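Local coordinates for protein (beta-tubulin binding post-chaperonin cofactor) (Saccharomyces cerevisiae, PDB 1QSD) that binds beta-tubulin as a post-chaperonin cofactor and takes part in an early step of the tubulin folding pathway, at residues 44-47 against 48-52; 62-65 against 66-69; 31-34 against 35-39. All coordinates share one frame; numbering follows the deposited sequence.

In the fold
The chain runs up helix 5-39, turns, and comes back down helix 45-81 before the shorter helix 90-104. Interaction 3, residues 31-39, is met first, at the end of the first long helix. Interaction 1, residues 44-52, opens the return helix just past the turn, and interaction 2, residues 62-69, lies further along it. All three are local and follow in series, so each closes no more than helical turns and none nests or crosses. Interactions 1 and 3, with centres 10 Å apart, face each other and tie the two helices beside their connection, through Glu52 and Lys38 and through packing on Val34. Interaction 2 touches neither; its centre lies 28 Å from that of interaction 1.

Interaction 1 of 3, residues 44-47 against 48-52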
ATOM      1  N   ASP A  44      26.134  -7.269   3.460  1.00 23.73           N
ATOM      2  CA  ASP A  44      26.267  -7.877   2.145  1.00 22.72           C
ATOM      3  C   ASP A  44      25.442  -7.112   1.105  1.00 19.37           C
ATOM      4  O   ASP A  44      24.241  -6.930   1.272  1.00 22.10           O
ATOM      5  CB  ASP A  44      25.802  -9.326   2.227  1.00 24.34           C
ATOM      6  CG  ASP A  44      25.861 -10.032   0.884  1.00 28.77           C
ATOM      7  OD1 ASP A  44      24.801 -10.245   0.272  1.00 31.59           O
ATOM      8  OD2 ASP A  44      26.975 -10.353   0.426  1.00 31.41           O
ATOM      9  N   PRO A  45      26.063  -6.704  -0.004  1.00 19.52           N
ATOM     10  CA  PRO A  45      25.365  -5.960  -1.066  1.00 19.88           C
ATOM     11  C   PRO A  45      23.978  -6.504  -1.484  1.00 20.15           C
ATOM     12  O   PRO A  45      23.039  -5.745  -1.736  1.00 20.02           O
ATOM     13  CB  PRO A  45      26.374  -5.971  -2.225  1.00 20.22           C
ATOM     14  CG  PRO A  45      27.513  -6.838  -1.770  1.00 21.70           C
ATOM     15  CD  PRO A  45      27.501  -6.775  -0.278  1.00 20.95           C
ATOM     16  N   TYR A  46      23.848  -7.816  -1.489  1.00 17.30           N
ATOM     17  CA  TYR A  46      22.604  -8.446  -1.841  1.00 15.66           C
ATOM     18  C   TYR A  46      21.510  -8.210  -0.777  1.00 12.55           C
ATOM     19  O   TYR A  46      20.365  -7.959  -1.113  1.00 12.40           O
ATOM     20  CB  TYR A  46      22.838  -9.940  -2.102  1.00 17.13           C
ATOM     21  CG  TYR A  46      21.583 -10.685  -2.472  1.00 18.81           C
ATOM     22  CD1 TYR A  46      20.854 -10.333  -3.613  1.00 20.03           C
ATOM     23  CD2 TYR A  46      21.065 -11.674  -1.626  1.00 19.28           C
ATOM     24  CE1 TYR A  46      19.636 -10.939  -3.896  1.00 19.94           C
ATOM     25  CE2 TYR A  46      19.860 -12.283  -1.896  1.00 17.46           C
ATOM     26  CZ  TYR A  46      19.149 -11.915  -3.022  1.00 20.97           C
ATOM     27  OH  TYR A  46      17.951 -12.529  -3.263  1.00 22.36           O
ATOM     28  N   ASP A  47      21.846  -8.226   0.499  1.00 14.05           N
ATOM     29  CA  ASP A  47      20.805  -7.988   1.498  1.00 17.98           C
ATOM     30  C   ASP A  47      20.322  -6.550   1.432  1.00 20.61           C
ATOM     31  O   ASP A  47      19.140  -6.273   1.640  1.00 20.96           O
ATOM     32  CB  ASP A  47      21.295  -8.301   2.905  1.00 17.77           C
ATOM     33  CG  ASP A  47      21.524  -9.782   3.121  1.00 19.46           C
ATOM     34  OD1 ASP A  47      22.547 -10.155   3.752  1.00 21.48           O
ATOM     35  OD2 ASP A  47      20.682 -10.573   2.660  1.00 16.32           O
ATOM     36  N   LEU A  48      21.246  -5.625   1.191  1.00 19.60           N
ATOM     37  CA  LEU A  48      20.868  -4.222   1.085  1.00 20.37           C
ATOM     38  C   LEU A  48      19.966  -4.079  -0.158  1.00 18.62           C
ATOM     39  O   LEU A  48      18.895  -3.480  -0.105  1.00 16.60           O
ATOM     40  CB  LEU A  48      22.125  -3.341   0.952  1.00 18.72           C
ATOM     41  CG  LEU A  48      21.935  -1.906   0.464  1.00 18.46           C
ATOM     42  CD1 LEU A  48      21.138  -1.086   1.452  1.00 16.58           C
ATOM     43  CD2 LEU A  48      23.299  -1.297   0.228  1.00 22.18           C
ATOM     44  N   LYS A  49      20.397  -4.680  -1.258  1.00 20.13           N
ATOM     45  CA  LYS A  49      19.668  -4.612  -2.521  1.00 22.98           C
ATOM     46  C   LYS A  49      18.220  -5.151  -2.411  1.00 23.62           C
ATOM     47  O   LYS A  49      17.286  -4.551  -2.947  1.00 23.58           O
ATOM     48  CB  LYS A  49      20.469  -5.332  -3.599  1.00 21.36           C
ATOM     49  CG  LYS A  49      20.013  -5.100  -4.985  1.00 29.77           C
ATOM     50  CD  LYS A  49      20.125  -3.661  -5.385  1.00 36.39           C
ATOM     51  CE  LYS A  49      18.899  -2.846  -4.987  1.00 41.26           C
ATOM     52  NZ  LYS A  49      19.042  -1.411  -5.359  1.00 43.87           N
ATOM     53  N   LYS A  50      18.028  -6.242  -1.668  1.00 24.22           N
ATOM     54  CA  LYS A  50      16.685  -6.802  -1.465  1.00 23.06           C
ATOM     55  C   LYS A  50      15.767  -5.711  -0.917  1.00 22.21           C
ATOM     56  O   LYS A  50      14.671  -5.495  -1.415  1.00 23.61           O
ATOM     57  CB  LYS A  50      16.739  -7.978  -0.488  1.00 18.64           C
ATOM     58  CG  LYS A  50      17.281  -9.244  -1.103  1.00 18.96           C
ATOM     59  CD  LYS A  50      17.642 -10.298  -0.042  1.00 20.40           C
ATOM     60  CE  LYS A  50      16.430 -10.745   0.738  1.00 11.96           C
ATOM     61  NZ  LYS A  50      16.743 -11.858   1.639  1.00 11.38           N
ATOM     62  N   GLN A  51      16.279  -4.967   0.047  1.00 22.59           N
ATOM     63  CA  GLN A  51      15.542  -3.904   0.690  1.00 23.78           C
ATOM     64  C   GLN A  51      15.339  -2.676  -0.161  1.00 24.24           C
ATOM     65  O   GLN A  51      14.299  -2.037  -0.073  1.00 25.51           O
ATOM     66  CB  GLN A  51      16.234  -3.497   1.979  1.00 24.77           C
ATOM     67  CG  GLN A  51      15.296  -3.419   3.143  1.00 30.01           C
ATOM     68  CD  GLN A  51      14.971  -4.786   3.703  1.00 34.25           C
ATOM     69  OE1 GLN A  51      15.098  -5.020   4.911  1.00 35.30           O
ATOM     70  NE2 GLN A  51      14.550  -5.702   2.837  1.00 32.31           N
ATOM     71  N   GLU A  52      16.334  -2.320  -0.960  1.00 26.45           N
ATOM     72  CA  GLU A  52      16.220  -1.138  -1.804  1.00 30.56           C
ATOM     73  C   GLU A  52      15.148  -1.356  -2.858  1.00 31.62           C
ATOM     74  O   GLU A  52      14.284  -0.496  -3.052  1.00 32.28           O
ATOM     75  CB  GLU A  52      17.562  -0.788  -2.467  1.00 33.95           C
ATOM     76  CG  GLU A  52      18.621  -0.297  -1.481  1.00 39.27           C
ATOM     77  CD  GLU A  52      19.894   0.212  -2.143  1.00 40.53           C
ATOM     78  OE1 GLU A  52      20.232   1.392  -1.910  1.00 44.03           O
ATOM     79  OE2 GLU A  52      20.562  -0.563  -2.868  1.00 42.09           O
TER
HETATM   80  O   HOH W   1      18.124 -10.063   3.439  1.00 22.48           O
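The aliphatic part of Lys50 lies over one face of the Tyr46 ring, one helical turn earlier. Lys50 CG stands 4.0 Å from the ring centroid and 21° off its normal, a CH-pi contact displaced toward the rim, while Lys50 CD approaches Tyr46 CE2 to 3.5 Å. With Tyr46 CG anti to its own nitrogen (chi1 180°), the ring, itself exposed, leans along the helix toward Lys50. The tight side is where Lys50 and Asp47 are buried against the second subunit: the bend at chi3 of Lys50 (63°) turns the amine to the Asp47 side, where one water bridges Asp47 OD2 (2.7 Å) and Lys50 NZ (2.9 Å). Both charges have direct mates in that subunit, its Lys9 for Asp47 and its Asp75 for Lys50. This is the N-terminal end of helix 45-81, with Asp44 at the N-cap, whose OD1 takes a weak bond from Tyr46 N, 3.1 Å away. A methionine in place of Lys50 would probably leave Asp75 of the second subunit without its charged mate and the bridging water without one of its holders. Exposed Pro45 and Lys49 form the looser, solvent side, where Lys49 NZ turns away to a salt bridge with Glu52 OE2 at 3.0 Å.

Interaction 2 of 3, residues 62-65 against 66-69; sequences LPTL and YEKI
Leu62 and Tyr66 lie side by side and point the same way, one turn apart on helix 45-81. Their closest side-chain atoms are Leu62 CB and Tyr66 CE2, 3.8 Å apart, and further out Leu62 CD1 comes within 4.1 Å of Tyr66 OH, so the leucine runs beside the outer end of the ring. Tyr66 CG is anti to its carbonyl carbon (chi1 -69°), which swings the ring back toward the preceding turn; there Tyr66 CD2 comes to 3.1 Å from Leu62 O, an oblique approach to the ring. The same Leu62 O accepts the backbone bond from Tyr66 N at 2.9 Å, and Tyr66 N also makes a weak bond to Pro63 O.

Thr64 and Glu67 meet at an angle instead. Glu67 is extended beyond CG, and its carboxylate lies back over Thr64 CA, 3.7 Å from Glu67 OE1, with Thr64 CG2 a looser neighbour. Thr64 OG1 turns back to a weak bond with Leu61 O. The i to i+4 pattern continues from Glu67 N to Pro63 O and from Lys68 N to Thr64 O; the helix is kinked where the nitrogens of Leu62 and Pro63 make no bond to the turn before, as expected for Pro63, which has no N-H to give.

Ile69 CG1 rests 3.3 Å from Leu65 O. Toward helix 5-39, Tyr66 OH is hydrogen-bonded to Glu20 and weakly to Gln24, Leu62 packs on Gln24 and Leu27, and Leu65 packs on Leu16. Lys68 reaches the second subunit, forming a salt bridge with its Asp57, so this part of helix 45-81 joins both its antiparallel partner and the dimer mate.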
ATOM      1  N   LEU A  62       2.992   5.798  -5.242  1.00 43.71           N
ATOM      2  CA  LEU A  62       2.595   7.169  -4.962  1.00 40.65           C
ATOM      3  C   LEU A  62       2.176   8.028  -6.133  1.00 38.28           C
ATOM      4  O   LEU A  62       1.140   8.686  -6.061  1.00 37.69           O
ATOM      5  CB  LEU A  62       3.658   7.886  -4.143  1.00 41.88           C
ATOM      6  CG  LEU A  62       3.734   7.373  -2.710  1.00 43.47           C
ATOM      7  CD1 LEU A  62       4.638   8.270  -1.903  1.00 45.36           C
ATOM      8  CD2 LEU A  62       2.340   7.345  -2.092  1.00 46.33           C
ATOM      9  N   PRO A  63       2.951   8.023  -7.234  1.00 36.59           N
ATOM     10  CA  PRO A  63       2.570   8.847  -8.381  1.00 35.45           C
ATOM     11  C   PRO A  63       1.136   8.605  -8.845  1.00 34.20           C
ATOM     12  O   PRO A  63       0.348   9.541  -8.906  1.00 32.63           O
ATOM     13  CB  PRO A  63       3.583   8.437  -9.449  1.00 35.49           C
ATOM     14  CG  PRO A  63       4.774   8.073  -8.660  1.00 36.40           C
ATOM     15  CD  PRO A  63       4.184   7.272  -7.532  1.00 36.63           C
ATOM     16  N   THR A  64       0.781   7.349  -9.103  1.00 34.38           N
ATOM     17  CA  THR A  64      -0.557   7.030  -9.588  1.00 35.27           C
ATOM     18  C   THR A  64      -1.623   7.430  -8.599  1.00 32.08           C
ATOM     19  O   THR A  64      -2.747   7.779  -8.985  1.00 31.70           O
ATOM     20  CB  THR A  64      -0.695   5.537  -9.946  1.00 38.58           C
ATOM     21  OG1 THR A  64      -0.075   4.746  -8.926  1.00 40.96           O
ATOM     22  CG2 THR A  64      -0.041   5.248 -11.320  1.00 40.03           C
ATOM     23  N   LEU A  65      -1.238   7.417  -7.327  1.00 29.51           N
ATOM     24  CA  LEU A  65      -2.123   7.787  -6.230  1.00 27.40           C
ATOM     25  C   LEU A  65      -2.387   9.293  -6.239  1.00 28.43           C
ATOM     26  O   LEU A  65      -3.514   9.728  -5.952  1.00 26.82           O
ATOM     27  CB  LEU A  65      -1.517   7.356  -4.898  1.00 26.66           C
ATOM     28  CG  LEU A  65      -2.358   7.569  -3.651  1.00 24.22           C
ATOM     29  CD1 LEU A  65      -3.755   6.973  -3.833  1.00 29.73           C
ATOM     30  CD2 LEU A  65      -1.661   6.942  -2.499  1.00 25.08           C
ATOM     31  N   TYR A  66      -1.365  10.087  -6.585  1.00 27.14           N
ATOM     32  CA  TYR A  66      -1.531  11.541  -6.663  1.00 26.17           C
ATOM     33  C   TYR A  66      -2.366  11.911  -7.864  1.00 24.79           C
ATOM     34  O   TYR A  66      -3.143  12.856  -7.787  1.00 22.90           O
ATOM     35  CB  TYR A  66      -0.203  12.264  -6.732  1.00 27.29           C
ATOM     36  CG  TYR A  66       0.570  12.175  -5.450  1.00 30.99           C
ATOM     37  CD1 TYR A  66       0.034  12.650  -4.244  1.00 31.73           C
ATOM     38  CD2 TYR A  66       1.840  11.610  -5.429  1.00 32.37           C
ATOM     39  CE1 TYR A  66       0.753  12.564  -3.048  1.00 30.53           C
ATOM     40  CE2 TYR A  66       2.567  11.521  -4.239  1.00 34.00           C
ATOM     41  CZ  TYR A  66       2.024  11.997  -3.058  1.00 33.23           C
ATOM     42  OH  TYR A  66       2.805  11.917  -1.921  1.00 36.01           O
ATOM     43  N   GLU A  67      -2.213  11.159  -8.958  1.00 22.88           N
ATOM     44  CA  GLU A  67      -2.989  11.380 -10.170  1.00 25.11           C
ATOM     45  C   GLU A  67      -4.487  11.243  -9.834  1.00 22.27           C
ATOM     46  O   GLU A  67      -5.280  12.104 -10.185  1.00 19.92           O
ATOM     47  CB  GLU A  67      -2.587  10.362 -11.255  1.00 31.80           C
ATOM     48  CG  GLU A  67      -1.221  10.638 -11.908  1.00 42.76           C
ATOM     49  CD  GLU A  67      -0.663   9.449 -12.717  1.00 50.13           C
ATOM     50  OE1 GLU A  67       0.524   9.065 -12.512  1.00 51.28           O
ATOM     51  OE2 GLU A  67      -1.412   8.898 -13.560  1.00 55.37           O
ATOM     52  N   LYS A  68      -4.846  10.196  -9.093  1.00 19.96           N
ATOM     53  CA  LYS A  68      -6.237   9.952  -8.709  1.00 19.91           C
ATOM     54  C   LYS A  68      -6.782  10.946  -7.721  1.00 16.45           C
ATOM     55  O   LYS A  68      -7.964  11.245  -7.737  1.00 18.47           O
ATOM     56  CB  LYS A  68      -6.442   8.519  -8.228  1.00 24.04           C
ATOM     57  CG  LYS A  68      -6.383   7.546  -9.377  1.00 28.32           C
ATOM     58  CD  LYS A  68      -6.709   6.163  -8.963  1.00 36.65           C
ATOM     59  CE  LYS A  68      -6.527   5.215 -10.129  1.00 42.16           C
ATOM     60  NZ  LYS A  68      -6.725   3.800  -9.683  1.00 47.30           N
ATOM     61  N   ILE A  69      -5.934  11.462  -6.854  1.00 14.03           N
ATOM     62  CA  ILE A  69      -6.374  12.488  -5.922  1.00 14.96           C
ATOM     63  C   ILE A  69      -6.734  13.752  -6.733  1.00 16.23           C
ATOM     64  O   ILE A  69      -7.772  14.383  -6.494  1.00 15.03           O
ATOM     65  CB  ILE A  69      -5.289  12.781  -4.856  1.00 17.07           C
ATOM     66  CG1 ILE A  69      -5.231  11.615  -3.870  1.00 19.65           C
ATOM     67  CG2 ILE A  69      -5.585  14.069  -4.099  1.00 16.24           C
ATOM     68  CD1 ILE A  69      -4.264  11.824  -2.725  1.00 22.89           C
TER

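Interaction 3 of 3, residues 31-34 against 35-39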
ATOM      1  N   GLU A  31      12.375   3.558   4.426  1.00 40.86           N
ATOM      2  CA  GLU A  31      13.591   4.334   4.202  1.00 40.72           C
ATOM      3  C   GLU A  31      14.477   4.321   5.452  1.00 38.87           C
ATOM      4  O   GLU A  31      15.706   4.383   5.363  1.00 35.31           O
ATOM      5  CB  GLU A  31      13.244   5.775   3.836  1.00 42.36           C
ATOM      6  CG  GLU A  31      12.778   5.951   2.412  1.00 47.12           C
ATOM      7  CD  GLU A  31      12.021   7.238   2.217  1.00 49.51           C
ATOM      8  OE1 GLU A  31      12.385   8.234   2.871  1.00 52.20           O
ATOM      9  OE2 GLU A  31      11.042   7.252   1.435  1.00 51.73           O
ATOM     10  N   ALA A  32      13.845   4.267   6.620  1.00 38.43           N
ATOM     11  CA  ALA A  32      14.584   4.240   7.879  1.00 39.85           C
ATOM     12  C   ALA A  32      15.376   2.941   7.911  1.00 41.12           C
ATOM     13  O   ALA A  32      16.575   2.925   8.219  1.00 41.05           O
ATOM     14  CB  ALA A  32      13.618   4.309   9.074  1.00 36.48           C
ATOM     15  N   HIS A  33      14.702   1.867   7.512  1.00 42.15           N
ATOM     16  CA  HIS A  33      15.293   0.544   7.475  1.00 43.52           C
ATOM     17  C   HIS A  33      16.449   0.439   6.486  1.00 41.33           C
ATOM     18  O   HIS A  33      17.500  -0.106   6.822  1.00 42.02           O
ATOM     19  CB  HIS A  33      14.234  -0.508   7.162  1.00 48.35           C
ATOM     20  CG  HIS A  33      14.739  -1.915   7.287  1.00 56.60           C
ATOM     21  ND1 HIS A  33      15.763  -2.264   8.142  1.00 59.53           N
ATOM     22  CD2 HIS A  33      14.341  -3.057   6.682  1.00 58.90           C
ATOM     23  CE1 HIS A  33      15.972  -3.569   8.064  1.00 60.59           C
ATOM     24  NE2 HIS A  33      15.125  -4.073   7.181  1.00 60.17           N
ATOM     25  N   VAL A  34      16.241   0.932   5.268  1.00 39.52           N
ATOM     26  CA  VAL A  34      17.273   0.909   4.236  1.00 36.83           C
ATOM     27  C   VAL A  34      18.463   1.760   4.677  1.00 36.46           C
ATOM     28  O   VAL A  34      19.620   1.395   4.426  1.00 33.98           O
ATOM     29  CB  VAL A  34      16.738   1.445   2.884  1.00 35.57           C
ATOM     30  CG1 VAL A  34      17.878   1.646   1.898  1.00 35.57           C
ATOM     31  CG2 VAL A  34      15.732   0.468   2.302  1.00 37.12           C
ATOM     32  N   ALA A  35      18.165   2.882   5.342  1.00 36.79           N
ATOM     33  CA  ALA A  35      19.185   3.810   5.839  1.00 35.64           C
ATOM     34  C   ALA A  35      20.164   3.097   6.772  1.00 34.19           C
ATOM     35  O   ALA A  35      21.385   3.221   6.610  1.00 32.20           O
ATOM     36  CB  ALA A  35      18.532   4.985   6.548  1.00 35.52           C
ATOM     37  N   LYS A  36      19.618   2.330   7.717  1.00 32.58           N
ATOM     38  CA  LYS A  36      20.412   1.566   8.666  1.00 31.14           C
ATOM     39  C   LYS A  36      21.300   0.532   8.000  1.00 29.97           C
ATOM     40  O   LYS A  36      22.453   0.375   8.387  1.00 30.84           O
ATOM     41  CB  LYS A  36      19.527   0.903   9.714  1.00 35.11           C
ATOM     42  CG  LYS A  36      19.259   1.806  10.897  1.00 42.73           C
ATOM     43  CD  LYS A  36      18.575   1.068  12.026  1.00 49.43           C
ATOM     44  CE  LYS A  36      18.504   1.914  13.288  1.00 52.10           C
ATOM     45  NZ  LYS A  36      17.666   1.240  14.331  1.00 55.09           N
ATOM     46  N   LEU A  37      20.786  -0.176   7.002  1.00 26.76           N
ATOM     47  CA  LEU A  37      21.609  -1.164   6.301  1.00 24.00           C
ATOM     48  C   LEU A  37      22.671  -0.511   5.415  1.00 24.28           C
ATOM     49  O   LEU A  37      23.711  -1.110   5.126  1.00 23.95           O
ATOM     50  CB  LEU A  37      20.756  -2.059   5.415  1.00 20.45           C
ATOM     51  CG  LEU A  37      19.775  -2.964   6.121  1.00 19.67           C
ATOM     52  CD1 LEU A  37      19.046  -3.801   5.101  1.00 20.58           C
ATOM     53  CD2 LEU A  37      20.529  -3.821   7.083  1.00 20.57           C
ATOM     54  N   LYS A  38      22.371   0.679   4.908  1.00 25.15           N
ATOM     55  CA  LYS A  38      23.299   1.394   4.039  1.00 26.14           C
ATOM     56  C   LYS A  38      24.504   1.974   4.795  1.00 24.94           C
ATOM     57  O   LYS A  38      25.598   2.035   4.254  1.00 23.78           O
ATOM     58  CB  LYS A  38      22.557   2.476   3.275  1.00 26.97           C
ATOM     59  CG  LYS A  38      23.112   2.712   1.917  1.00 30.49           C
ATOM     60  CD  LYS A  38      22.059   3.370   1.068  1.00 36.62           C
ATOM     61  CE  LYS A  38      22.633   3.779  -0.279  1.00 44.67           C
ATOM     62  NZ  LYS A  38      21.564   4.264  -1.209  1.00 46.09           N
ATOM     63  N   GLU A  39      24.298   2.390   6.038  1.00 23.50           N
ATOM     64  CA  GLU A  39      25.374   2.931   6.867  1.00 27.47           C
ATOM     65  C   GLU A  39      26.346   1.827   7.314  1.00 26.43           C
ATOM     66  O   GLU A  39      27.557   2.027   7.372  1.00 27.99           O
ATOM     67  CB  GLU A  39      24.790   3.651   8.080  1.00 29.46           C
ATOM     68  CG  GLU A  39      23.945   4.871   7.710  1.00 40.61           C
ATOM     69  CD  GLU A  39      23.367   5.573   8.932  1.00 46.86           C
ATOM     70  OE1 GLU A  39      22.161   5.923   8.907  1.00 52.08           O
ATOM     71  OE2 GLU A  39      24.122   5.774   9.917  1.00 50.26           O
TER
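His33 and Leu37 supply the side-chain meeting, a light van der Waals contact: Leu37 CD1 sits over one face of the imidazole, 4.3 Å from His33 CE1. The histidine has CG anti to its backbone nitrogen (chi1 -172°), which leans the CE1 edge of the ring toward the leucine of the next turn.

The hydrogen bonds are those of the main chain. Ala35 N to Glu31 O, Lys36 N to Ala32 O, Leu37 N to His33 O and Lys38 N to Val34 O span 2.9 to 3.3 Å.

Close side-chain to backbone packing accompanies these bonds. Ala35 CB lies 3.1 Å from Glu31 O, and Lys38 CB lies 3.3 Å from Val34 O. The longer chains of Lys36 and Lys38 are extended beyond CG and lead away from the 31-34 segment. Lys38 forms a salt bridge with Glu52 on the next helix.

Val34 faces the same way, packing on Gln51 and Glu52, while Leu37 also meets Ile8 of the second subunit. Regular i to i+4 bonding, with buried residues turned to helix 45-81 and Lys36 exposed on the outside, is characteristic of a long amphipathic helix in a helical bundle, here close to its end at Glu39.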